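Local coordinates for putative glutathione S-transferase (Corynebacterium glutamicum, PDB 3M1G), which probably acts as a glutathione transferase of the ECM4-like, omega-related group, with a thioredoxin-like N-terminal domain, at residues E58-W72 / N87-D99. Sequence-based numbering, arbitrary orientation. Where two conformers were deposited one is given.
Sequences EAGRYRLVAARACPW and NVISLGLTGPTHD
The carbonyl oxygen of V88 is gripped twice: G60 N donates to V88 O at 3.0 Å, nearly straight at 170°, and a water donates to it at 2.8 Å. The same water donates to E58 O and accepts from Y62 N, pinning the start of the parallel pair 62-66 and 90-93. These are the two strands of a beta-alpha-beta unit in the thioredoxin-like domain, linked through helix 71-83. From there the backbone ladder runs through S90 N to Y62 O, L64 N to S90 O, G92 N to L64 O, A66 N to G92 O and T94 N to A66 O.

On the face bearing R63 and S90, the arginine bends at chi3 (-69°) and turns its guanidinium across the neighbouring strand. S90 OG sits over one face of its guanidinium, 3.0 Å above the plane and offset toward the rim, and is itself hydrogen-bonded to E144. Toward helix 71-83, L64 and L91 lie side by side with L64 CD2 4.0 Å from L91 CD1, and R80 of that helix touches both.

Beyond the strands, a second water accepts from R68 N and donates to T94 O. P96 then packs its ring on the loop before the helix: CD meets A67 CB, CG meets A69 CB, and CB lies 3.9 Å from CB of C70, the predicted nucleophile at the helix N-cap. Past this proline the H98 ring and the five-membered ring of W72 meet obliquely, their planes at 79°, and H98 CB comes to 3.7 Å from W72 CD1.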
# COMPACT_ATOMS: atom_id res chain seq x y z
N GLU A 58 7.81 19.98 -39.38
CA GLU A 58 6.94 21.03 -39.86
C GLU A 58 5.67 21.04 -39.05
O GLU A 58 5.29 20.01 -38.48
CB GLU A 58 6.60 20.85 -41.36
CG GLU A 58 5.97 19.53 -41.70
CD GLU A 58 5.73 19.36 -43.20
OE1 GLU A 58 4.69 19.84 -43.72
OE2 GLU A 58 6.57 18.68 -43.84
N ALA A 59 5.01 22.20 -39.01
CA ALA A 59 3.81 22.40 -38.25
C ALA A 59 2.62 21.78 -38.99
O ALA A 59 2.53 21.86 -40.22
CB ALA A 59 3.54 23.94 -38.02
N GLY A 60 1.67 21.26 -38.23
CA GLY A 60 0.39 20.87 -38.82
C GLY A 60 0.45 19.57 -39.63
O GLY A 60 -0.47 19.30 -40.37
N ARG A 61 1.53 18.78 -39.53
CA ARG A 61 1.60 17.54 -40.30
C ARG A 61 1.39 16.28 -39.43
O ARG A 61 0.85 15.28 -39.91
CB ARG A 61 2.93 17.42 -41.04
CG ARG A 61 3.03 16.21 -42.00
CD ARG A 61 4.25 16.31 -42.89
NE ARG A 61 4.44 15.12 -43.76
CZ ARG A 61 5.36 15.02 -44.70
NH1 ARG A 61 6.24 16.01 -44.94
NH2 ARG A 61 5.46 13.91 -45.41
N TYR A 62 1.82 16.35 -38.18
CA TYR A 62 1.87 15.17 -37.31
C TYR A 62 1.00 15.29 -36.06
O TYR A 62 0.74 16.40 -35.54
CB TYR A 62 3.31 14.90 -36.87
CG TYR A 62 4.31 14.91 -37.98
CD1 TYR A 62 4.40 13.84 -38.87
CD2 TYR A 62 5.15 16.03 -38.19
CE1 TYR A 62 5.31 13.84 -39.89
CE2 TYR A 62 6.06 16.05 -39.19
CZ TYR A 62 6.14 14.98 -40.07
OH TYR A 62 7.06 14.99 -41.09
N ARG A 63 0.58 14.12 -35.57
CA ARG A 63 -0.22 14.01 -34.35
C ARG A 63 0.47 13.09 -33.36
O ARG A 63 0.94 12.01 -33.74
CB ARG A 63 -1.62 13.45 -34.69
CG ARG A 63 -2.51 13.14 -33.48
CD ARG A 63 -3.89 12.64 -33.92
NE ARG A 63 -4.57 13.77 -34.52
CZ ARG A 63 -5.48 14.52 -33.91
NH1 ARG A 63 -5.93 14.23 -32.69
NH2 ARG A 63 -6.00 15.55 -34.57
N LEU A 64 0.53 13.53 -32.10
CA LEU A 64 0.98 12.68 -31.02
C LEU A 64 -0.22 11.89 -30.50
O LEU A 64 -1.23 12.47 -30.10
CB LEU A 64 1.61 13.49 -29.89
CG LEU A 64 2.07 12.71 -28.66
CD1 LEU A 64 3.23 11.76 -29.02
CD2 LEU A 64 2.48 13.72 -27.53
N VAL A 65 -0.12 10.57 -30.56
CA VAL A 65 -1.20 9.71 -30.12
C VAL A 65 -0.69 9.13 -28.80
O VAL A 65 0.35 8.47 -28.77
CB VAL A 65 -1.55 8.61 -31.12
CG1 VAL A 65 -2.64 7.62 -30.48
CG2 VAL A 65 -2.05 9.21 -32.46
N ALA A 66 -1.38 9.47 -27.72
CA ALA A 66 -0.94 9.14 -26.37
C ALA A 66 -2.10 8.56 -25.55
O ALA A 66 -3.25 8.45 -26.03
CB ALA A 66 -0.36 10.40 -25.70
N ALA A 67 -1.81 8.12 -24.32
CA ALA A 67 -2.86 7.68 -23.39
C ALA A 67 -2.50 8.26 -22.04
O ALA A 67 -1.33 8.19 -21.61
CB ALA A 67 -2.93 6.12 -23.31
N ARG A 68 -3.49 8.81 -21.34
CA ARG A 68 -3.27 9.36 -19.99
C ARG A 68 -2.68 8.36 -19.01
O ARG A 68 -1.84 8.72 -18.20
CB ARG A 68 -4.59 9.88 -19.40
CG ARG A 68 -5.17 11.08 -20.11
CD ARG A 68 -4.25 12.33 -19.94
NE ARG A 68 -4.90 13.51 -20.51
CZ ARG A 68 -4.28 14.61 -20.94
NH1 ARG A 68 -2.94 14.72 -20.88
NH2 ARG A 68 -5.00 15.60 -21.47
N ALA A 69 -3.08 7.10 -19.10
CA ALA A 69 -2.66 6.10 -18.11
C ALA A 69 -1.23 5.61 -18.29
O ALA A 69 -0.61 5.14 -17.35
CB ALA A 69 -3.65 4.87 -18.13
N CYS A 70 -0.72 5.71 -19.50
CA CYS A 70 0.52 5.06 -19.89
C CYS A 70 1.72 5.95 -19.54
O CYS A 70 1.78 7.08 -20.01
CB CYS A 70 0.49 4.79 -21.41
SG CYS A 70 2.08 4.20 -22.10
N PRO A 71 2.66 5.45 -18.72
CA PRO A 71 3.83 6.27 -18.36
C PRO A 71 4.79 6.64 -19.52
O PRO A 71 5.38 7.72 -19.54
CB PRO A 71 4.55 5.42 -17.30
CG PRO A 71 4.12 3.99 -17.60
CD PRO A 71 2.71 4.10 -18.11
N TRP A 72 4.94 5.73 -20.47
CA TRP A 72 5.79 5.98 -21.60
C TRP A 72 5.21 7.13 -22.42
O TRP A 72 5.94 8.03 -22.84
CB TRP A 72 5.95 4.72 -22.45
CG TRP A 72 6.08 3.47 -21.66
CD1 TRP A 72 5.09 2.51 -21.43
CD2 TRP A 72 7.23 3.04 -20.91
NE1 TRP A 72 5.59 1.51 -20.60
CE2 TRP A 72 6.89 1.80 -20.29
CE3 TRP A 72 8.50 3.56 -20.72
CZ2 TRP A 72 7.79 1.09 -19.49
CZ3 TRP A 72 9.40 2.86 -19.93
CH2 TRP A 72 9.04 1.63 -19.32
N ASN A 87 0.80 23.76 -30.24
CA ASN A 87 0.16 24.36 -31.38
C ASN A 87 0.75 23.89 -32.73
O ASN A 87 0.33 24.36 -33.77
CB ASN A 87 0.28 25.88 -31.26
CG ASN A 87 1.78 26.36 -31.15
OD1 ASN A 87 2.75 25.56 -30.95
ND2 ASN A 87 1.95 27.67 -31.24
N VAL A 88 1.75 23.00 -32.74
CA VAL A 88 2.31 22.53 -34.00
C VAL A 88 2.23 21.03 -34.26
O VAL A 88 2.30 20.59 -35.42
CB VAL A 88 3.78 23.05 -34.21
CG1 VAL A 88 3.82 24.60 -34.16
CG2 VAL A 88 4.70 22.48 -33.24
N ILE A 89 2.07 20.26 -33.19
CA ILE A 89 1.79 18.83 -33.23
C ILE A 89 0.50 18.63 -32.45
O ILE A 89 0.37 19.05 -31.28
CB ILE A 89 2.90 18.01 -32.55
CG1 ILE A 89 4.25 18.23 -33.25
CG2 ILE A 89 2.56 16.50 -32.44
CD1 ILE A 89 5.49 17.70 -32.40
N SER A 90 -0.49 18.01 -33.10
CA SER A 90 -1.80 17.80 -32.48
C SER A 90 -1.74 16.61 -31.52
O SER A 90 -0.74 15.88 -31.48
CB SER A 90 -2.89 17.60 -33.55
OG SER A 90 -2.63 16.42 -34.31
N LEU A 91 -2.81 16.41 -30.76
CA LEU A 91 -2.85 15.40 -29.68
C LEU A 91 -4.10 14.55 -29.82
O LEU A 91 -5.20 15.09 -29.90
CB LEU A 91 -2.86 16.03 -28.29
CG LEU A 91 -2.82 15.06 -27.10
CD1 LEU A 91 -1.46 14.31 -27.05
CD2 LEU A 91 -3.09 15.76 -25.77
N GLY A 92 -3.90 13.24 -29.90
CA GLY A 92 -4.99 12.27 -29.82
C GLY A 92 -4.82 11.42 -28.55
O GLY A 92 -3.73 10.95 -28.27
N LEU A 93 -5.88 11.28 -27.78
CA LEU A 93 -5.88 10.44 -26.57
C LEU A 93 -6.63 9.11 -26.81
O LEU A 93 -7.74 9.13 -27.34
CB LEU A 93 -6.49 11.21 -25.42
CG LEU A 93 -5.66 12.45 -25.05
CD1 LEU A 93 -6.46 13.34 -24.13
CD2 LEU A 93 -4.32 12.09 -24.43
N THR A 94 -6.00 7.99 -26.45
CA THR A 94 -6.53 6.63 -26.66
C THR A 94 -6.20 5.77 -25.45
O THR A 94 -5.88 6.31 -24.39
CB THR A 94 -5.90 5.96 -27.91
OG1 THR A 94 -6.58 4.73 -28.22
CG2 THR A 94 -4.41 5.65 -27.66
N GLY A 95 -6.31 4.44 -25.59
CA GLY A 95 -5.84 3.47 -24.53
C GLY A 95 -4.39 2.94 -24.61
O GLY A 95 -3.81 2.84 -25.69
N PRO A 96 -3.80 2.56 -23.44
CA PRO A 96 -2.41 2.03 -23.44
C PRO A 96 -2.21 0.71 -24.19
O PRO A 96 -3.17 -0.05 -24.42
CB PRO A 96 -2.09 1.85 -21.94
CG PRO A 96 -2.99 2.83 -21.24
CD PRO A 96 -4.28 2.85 -22.07
N THR A 97 -0.95 0.42 -24.56
CA THR A 97 -0.61 -0.82 -25.27
C THR A 97 0.63 -1.56 -24.72
O THR A 97 0.67 -2.79 -24.82
CB THR A 97 -0.43 -0.56 -26.82
OG1 THR A 97 0.56 0.46 -27.02
CG2 THR A 97 -1.79 -0.15 -27.49
N HIS A 98 1.61 -0.84 -24.16
CA HIS A 98 2.86 -1.44 -23.68
C HIS A 98 2.71 -2.25 -22.38
O HIS A 98 3.58 -3.07 -22.08
CB HIS A 98 3.96 -0.38 -23.43
CG HIS A 98 4.55 0.26 -24.67
ND1 HIS A 98 5.24 -0.45 -25.63
CD2 HIS A 98 4.61 1.56 -25.05
CE1 HIS A 98 5.66 0.38 -26.58
NE2 HIS A 98 5.29 1.61 -26.25
N ASP A 99 1.66 -2.02 -21.58
CA ASP A 99 1.55 -2.67 -20.24
C ASP A 99 1.41 -4.21 -20.29
O ASP A 99 0.38 -4.76 -20.68
CB ASP A 99 0.43 -2.04 -19.38
CG ASP A 99 -0.93 -1.99 -20.10
OD1 ASP A 99 -1.00 -2.15 -21.35
OD2 ASP A 99 -1.94 -1.76 -19.40
O HOH W 1 3.19 18.60 -37.14
O HOH W 2 -6.08 8.24 -22.54